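PDB 6FF6: BRIC1 from Synthetic construct, which has no known natural function, being a computationally designed repeat protein made to adopt a novel, corrugated all-helical architecture. Local coordinates for residues 179-190 against 234-245. Residues are numbered along the deposited sequence; the frame is centred on the assembly and turned at random.
Sequences ILQETTHLMENL and FEYICNALRQLA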
loop_
_atom_site.group_PDB
_atom_site.type_symbol
_atom_site.label_atom_id
_atom_site.label_comp_id
_atom_site.label_asym_id
_atom_site.label_seq_id
_atom_site.Cartn_x
_atom_site.Cartn_y
_atom_site.Cartn_z
ATOM N N ILE A 179 10.557 -10.771 19.383
ATOM C CA ILE A 179 11.532 -11.855 19.531
ATOM C C ILE A 179 12.375 -12.020 18.259
ATOM O O ILE A 179 13.596 -12.072 18.374
ATOM C CB ILE A 179 10.862 -13.160 20.015
ATOM C CG1 ILE A 179 10.606 -13.077 21.517
ATOM C CG2 ILE A 179 11.690 -14.384 19.699
ATOM C CD1 ILE A 179 9.631 -14.094 22.073
ATOM N N LEU A 180 11.742 -12.071 17.068
ATOM C CA LEU A 180 12.445 -12.217 15.759
ATOM C C LEU A 180 13.344 -11.025 15.461
ATOM O O LEU A 180 14.469 -11.203 14.977
ATOM C CB LEU A 180 11.468 -12.473 14.579
ATOM C CG LEU A 180 12.050 -12.575 13.147
ATOM C CD1 LEU A 180 12.993 -13.770 12.996
ATOM C CD2 LEU A 180 10.945 -12.613 12.124
ATOM N N GLN A 181 12.829 -9.815 15.747
ATOM C CA GLN A 181 13.531 -8.567 15.515
ATOM C C GLN A 181 14.787 -8.523 16.323
ATOM O O GLN A 181 15.833 -8.241 15.765
ATOM C CB GLN A 181 12.635 -7.378 15.851
ATOM C CG GLN A 181 13.233 -6.041 15.459
ATOM C CD GLN A 181 12.462 -4.885 16.038
ATOM O OE1 GLN A 181 11.916 -4.959 17.154
ATOM N NE2 GLN A 181 12.440 -3.774 15.308
ATOM N N GLU A 182 14.697 -8.834 17.622
ATOM C CA GLU A 182 15.836 -8.824 18.521
ATOM C C GLU A 182 16.933 -9.789 18.115
ATOM O O GLU A 182 18.094 -9.386 18.102
ATOM C CB GLU A 182 15.387 -9.054 19.960
ATOM C CG GLU A 182 14.644 -7.862 20.550
ATOM C CD GLU A 182 15.316 -6.522 20.312
ATOM O OE1 GLU A 182 14.905 -5.818 19.360
ATOM O OE2 GLU A 182 16.275 -6.194 21.051
ATOM N N THR A 183 16.572 -11.045 17.751
ATOM C CA THR A 183 17.507 -12.078 17.324
ATOM C C THR A 183 18.284 -11.613 16.118
ATOM O O THR A 183 19.509 -11.698 16.117
ATOM C CB THR A 183 16.792 -13.409 17.070
ATOM O OG1 THR A 183 16.081 -13.775 18.241
ATOM C CG2 THR A 183 17.759 -14.532 16.731
ATOM N N THR A 184 17.568 -11.131 15.087
ATOM C CA THR A 184 18.145 -10.606 13.854
ATOM C C THR A 184 18.990 -9.363 14.116
ATOM O O THR A 184 20.049 -9.238 13.521
ATOM C CB THR A 184 17.068 -10.320 12.835
ATOM O OG1 THR A 184 16.016 -9.600 13.454
ATOM C CG2 THR A 184 16.519 -11.553 12.192
ATOM N N HIS A 185 18.551 -8.466 15.023
ATOM C CA HIS A 185 19.307 -7.253 15.345
ATOM C C HIS A 185 20.667 -7.562 15.937
ATOM O O HIS A 185 21.655 -6.939 15.544
ATOM C CB HIS A 185 18.552 -6.321 16.295
ATOM C CG HIS A 185 18.980 -4.881 16.180
ATOM N ND1 HIS A 185 19.949 -4.472 15.263
ATOM C CD2 HIS A 185 18.495 -3.785 16.810
ATOM C CE1 HIS A 185 20.034 -3.156 15.388
ATOM N NE2 HIS A 185 19.181 -2.695 16.305
ATOM N N LEU A 186 20.720 -8.511 16.888
ATOM C CA LEU A 186 21.970 -8.916 17.510
ATOM C C LEU A 186 22.943 -9.496 16.499
ATOM O O LEU A 186 24.131 -9.186 16.569
ATOM C CB LEU A 186 21.726 -9.895 18.645
ATOM C CG LEU A 186 21.141 -9.297 19.906
ATOM C CD1 LEU A 186 20.724 -10.370 20.851
ATOM C CD2 LEU A 186 22.126 -8.376 20.601
ATOM N N MET A 187 22.443 -10.309 15.548
ATOM C CA MET A 187 23.275 -10.890 14.506
ATOM C C MET A 187 23.723 -9.772 13.546
ATOM O O MET A 187 24.881 -9.750 13.136
ATOM C CB MET A 187 22.506 -11.993 13.774
ATOM C CG MET A 187 23.294 -12.696 12.708
ATOM S SD MET A 187 22.282 -14.019 12.024
ATOM C CE MET A 187 23.360 -14.717 10.906
ATOM N N GLU A 188 22.819 -8.819 13.240
ATOM C CA GLU A 188 23.089 -7.678 12.364
ATOM C C GLU A 188 24.265 -6.849 12.858
ATOM O O GLU A 188 25.134 -6.513 12.062
ATOM C CB GLU A 188 21.842 -6.797 12.230
ATOM C CG GLU A 188 21.994 -5.653 11.248
ATOM C CD GLU A 188 20.923 -4.588 11.318
ATOM O OE1 GLU A 188 20.197 -4.533 12.334
ATOM O OE2 GLU A 188 20.817 -3.792 10.361
ATOM N N ASN A 189 24.292 -6.512 14.151
ATOM C CA ASN A 189 25.389 -5.742 14.734
ATOM C C ASN A 189 26.733 -6.464 14.562
ATOM O O ASN A 189 27.724 -5.822 14.206
ATOM C CB ASN A 189 25.102 -5.409 16.197
ATOM C CG ASN A 189 24.053 -4.342 16.387
ATOM O OD1 ASN A 189 23.785 -3.506 15.510
ATOM N ND2 ASN A 189 23.441 -4.339 17.554
ATOM N N LEU A 190 26.739 -7.806 14.755
ATOM C CA LEU A 190 27.903 -8.677 14.556
ATOM C C LEU A 190 28.280 -8.700 13.072
ATOM O O LEU A 190 29.462 -8.633 12.746
ATOM C CB LEU A 190 27.629 -10.108 15.065
ATOM C CG LEU A 190 27.458 -10.273 16.585
ATOM C CD1 LEU A 190 26.934 -11.646 16.933
ATOM C CD2 LEU A 190 28.752 -10.074 17.295
ATOM N N PHE A 234 15.293 -18.243 22.369
ATOM C CA PHE A 234 15.525 -16.815 22.284
ATOM C C PHE A 234 16.591 -16.392 23.265
ATOM O O PHE A 234 17.541 -15.720 22.860
ATOM C CB PHE A 234 14.234 -16.036 22.539
ATOM C CG PHE A 234 14.422 -14.532 22.596
ATOM C CD1 PHE A 234 14.731 -13.805 21.446
ATOM C CD2 PHE A 234 14.277 -13.840 23.795
ATOM C CE1 PHE A 234 14.862 -12.413 21.493
ATOM C CE2 PHE A 234 14.410 -12.449 23.839
ATOM C CZ PHE A 234 14.709 -11.747 22.689
ATOM N N GLU A 235 16.450 -16.806 24.542
ATOM C CA GLU A 235 17.407 -16.486 25.584
ATOM C C GLU A 235 18.773 -17.124 25.299
ATOM O O GLU A 235 19.822 -16.489 25.480
ATOM C CB GLU A 235 16.864 -16.913 26.950
ATOM C CG GLU A 235 15.649 -16.118 27.414
ATOM C CD GLU A 235 15.346 -16.155 28.900
ATOM O OE1 GLU A 235 16.194 -16.647 29.684
ATOM O OE2 GLU A 235 14.260 -15.666 29.286
ATOM N N TYR A 236 18.754 -18.378 24.831
ATOM C CA TYR A 236 19.965 -19.114 24.499
ATOM C C TYR A 236 20.755 -18.372 23.399
ATOM O O TYR A 236 21.927 -18.047 23.615
ATOM C CB TYR A 236 19.620 -20.569 24.085
ATOM C CG TYR A 236 20.724 -21.279 23.328
ATOM C CD1 TYR A 236 21.822 -21.823 23.996
ATOM C CD2 TYR A 236 20.694 -21.372 21.940
ATOM C CE1 TYR A 236 22.866 -22.430 23.296
ATOM C CE2 TYR A 236 21.732 -21.969 21.232
ATOM C CZ TYR A 236 22.812 -22.504 21.913
ATOM O OH TYR A 236 23.819 -23.097 21.189
ATOM N N ILE A 237 20.100 -18.069 22.254
ATOM C CA ILE A 237 20.765 -17.422 21.131
ATOM C C ILE A 237 21.183 -15.986 21.440
ATOM O O ILE A 237 22.231 -15.555 20.967
ATOM C CB ILE A 237 19.956 -17.540 19.807
ATOM C CG1 ILE A 237 20.887 -17.479 18.593
ATOM C CG2 ILE A 237 18.793 -16.563 19.705
ATOM C CD1 ILE A 237 21.784 -18.731 18.442
ATOM N N CYS A 238 20.401 -15.259 22.231
ATOM C CA CYS A 238 20.773 -13.899 22.566
ATOM C C CYS A 238 21.966 -13.868 23.509
ATOM O O CYS A 238 22.832 -13.007 23.340
ATOM C CB CYS A 238 19.585 -13.114 23.095
ATOM S SG CYS A 238 18.293 -12.819 21.851
ATOM N N ASN A 239 22.077 -14.853 24.430
ATOM C CA ASN A 239 23.265 -14.940 25.282
ATOM C C ASN A 239 24.483 -15.258 24.396
ATOM O O ASN A 239 25.511 -14.613 24.534
ATOM C CB ASN A 239 23.134 -16.035 26.365
ATOM C CG ASN A 239 22.181 -15.782 27.502
ATOM O OD1 ASN A 239 21.833 -14.645 27.848
ATOM N ND2 ASN A 239 21.761 -16.872 28.129
ATOM N N ALA A 240 24.354 -16.245 23.495
ATOM C CA ALA A 240 25.402 -16.661 22.579
ATOM C C ALA A 240 25.851 -15.526 21.653
ATOM O O ALA A 240 27.053 -15.393 21.441
ATOM C CB ALA A 240 24.940 -17.856 21.769
ATOM N N LEU A 241 24.903 -14.699 21.118
ATOM C CA LEU A 241 25.220 -13.567 20.230
ATOM C C LEU A 241 25.937 -12.443 20.970
ATOM O O LEU A 241 26.871 -11.855 20.425
ATOM C CB LEU A 241 23.978 -13.030 19.496
ATOM C CG LEU A 241 23.334 -13.956 18.439
ATOM C CD1 LEU A 241 21.997 -13.435 18.014
ATOM C CD2 LEU A 241 24.223 -14.163 17.235
ATOM N N ARG A 242 25.523 -12.157 22.208
ATOM C CA ARG A 242 26.165 -11.124 23.027
ATOM C C ARG A 242 27.546 -11.570 23.526
ATOM O O ARG A 242 28.434 -10.733 23.696
ATOM C CB ARG A 242 25.260 -10.690 24.180
ATOM C CG ARG A 242 24.103 -9.857 23.684
ATOM C CD ARG A 242 23.044 -9.670 24.739
ATOM N NE ARG A 242 21.732 -9.475 24.123
ATOM C CZ ARG A 242 20.605 -9.289 24.800
ATOM N NH1 ARG A 242 20.615 -9.267 26.128
ATOM N NH2 ARG A 242 19.457 -9.125 24.154
ATOM N N GLN A 243 27.720 -12.897 23.733
ATOM C CA GLN A 243 28.964 -13.557 24.135
ATOM C C GLN A 243 29.984 -13.330 23.017
ATOM O O GLN A 243 31.109 -12.925 23.284
ATOM C CB GLN A 243 28.690 -15.064 24.327
ATOM C CG GLN A 243 29.883 -15.938 24.684
ATOM C CD GLN A 243 30.231 -15.859 26.138
ATOM O OE1 GLN A 243 29.379 -15.637 27.005
ATOM N NE2 GLN A 243 31.501 -16.047 26.434
ATOM N N LEU A 244 29.564 -13.548 21.768
ATOM C CA LEU A 244 30.371 -13.347 20.568
ATOM C C LEU A 244 30.738 -11.888 20.360
ATOM O O LEU A 244 31.819 -11.615 19.866
ATOM C CB LEU A 244 29.602 -13.845 19.359
ATOM C CG LEU A 244 30.388 -14.570 18.306
ATOM C CD1 LEU A 244 30.895 -15.914 18.829
ATOM C CD2 LEU A 244 29.523 -14.786 17.098
ATOM N N ALA A 245 29.853 -10.951 20.738
ATOM C CA ALA A 245 30.079 -9.505 20.640
ATOM C C ALA A 245 31.205 -9.063 21.551
ATOM O O ALA A 245 31.833 -8.032 21.304
ATOM C CB ALA A 245 28.804 -8.750 20.994
#
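Ile179 O, 3.4 Å from Phe234 CE1, is gripped twice from within its own helix: Thr183 OG1 donates to Ile179 O at 3.0 Å and Thr183 N reaches the same oxygen from the opposite face of the carbonyl plane. The hydroxyl arrives tilted 31° from that plane; chi1 of Thr183 (-56°) sets OG1 beside the backbone N, within reach of Ile179 O. Thr183 OG1 is also hydrogen-bonded to Gln219 NE2, which probably helps hold the rotamer in which CG2 meets Ile237 CG2. No hydrogen bond joins the two segments, so their pairing illustrates how helices can associate through side-chain fit. Phe234, with CG swung anti to its own N, reaches across to meet Ile179 CG1, 4.1 Å from the ring centroid and nearly on the normal, a CH-pi contact. Cys238 SG lies over the other face near the rim, while Glu182 CB meets the ring edge in plane. Seven residues on, Leu241 is a knob among Thr183, Leu186, Met187 and Leu190; its CD1 comes 3.6 Å from Leu186 CB and its CD2 3.7 Å from Leu190 CD1. Leu186 sets both methyls against helix 231-247: CD1 packs 3.6 Å from Cys238 SG and lies at the guanidinium edge of the extended Arg242, and CD2 lies by NE and CG of Arg242. Leu190 closes the far end, CD2 lying 3.9 Å from Ala245 CB. The axes of the two short segments run nearly parallel, approaching to 9.6 Å and crossing at 16°. Helix 231-247 thus packs alongside helix 178-196, with helix 203-224 touching both through Tyr223 on Ile179 and Thr212 on Ile237, and helix 155-174 meeting Thr184 and Glu188 of helix 178-196.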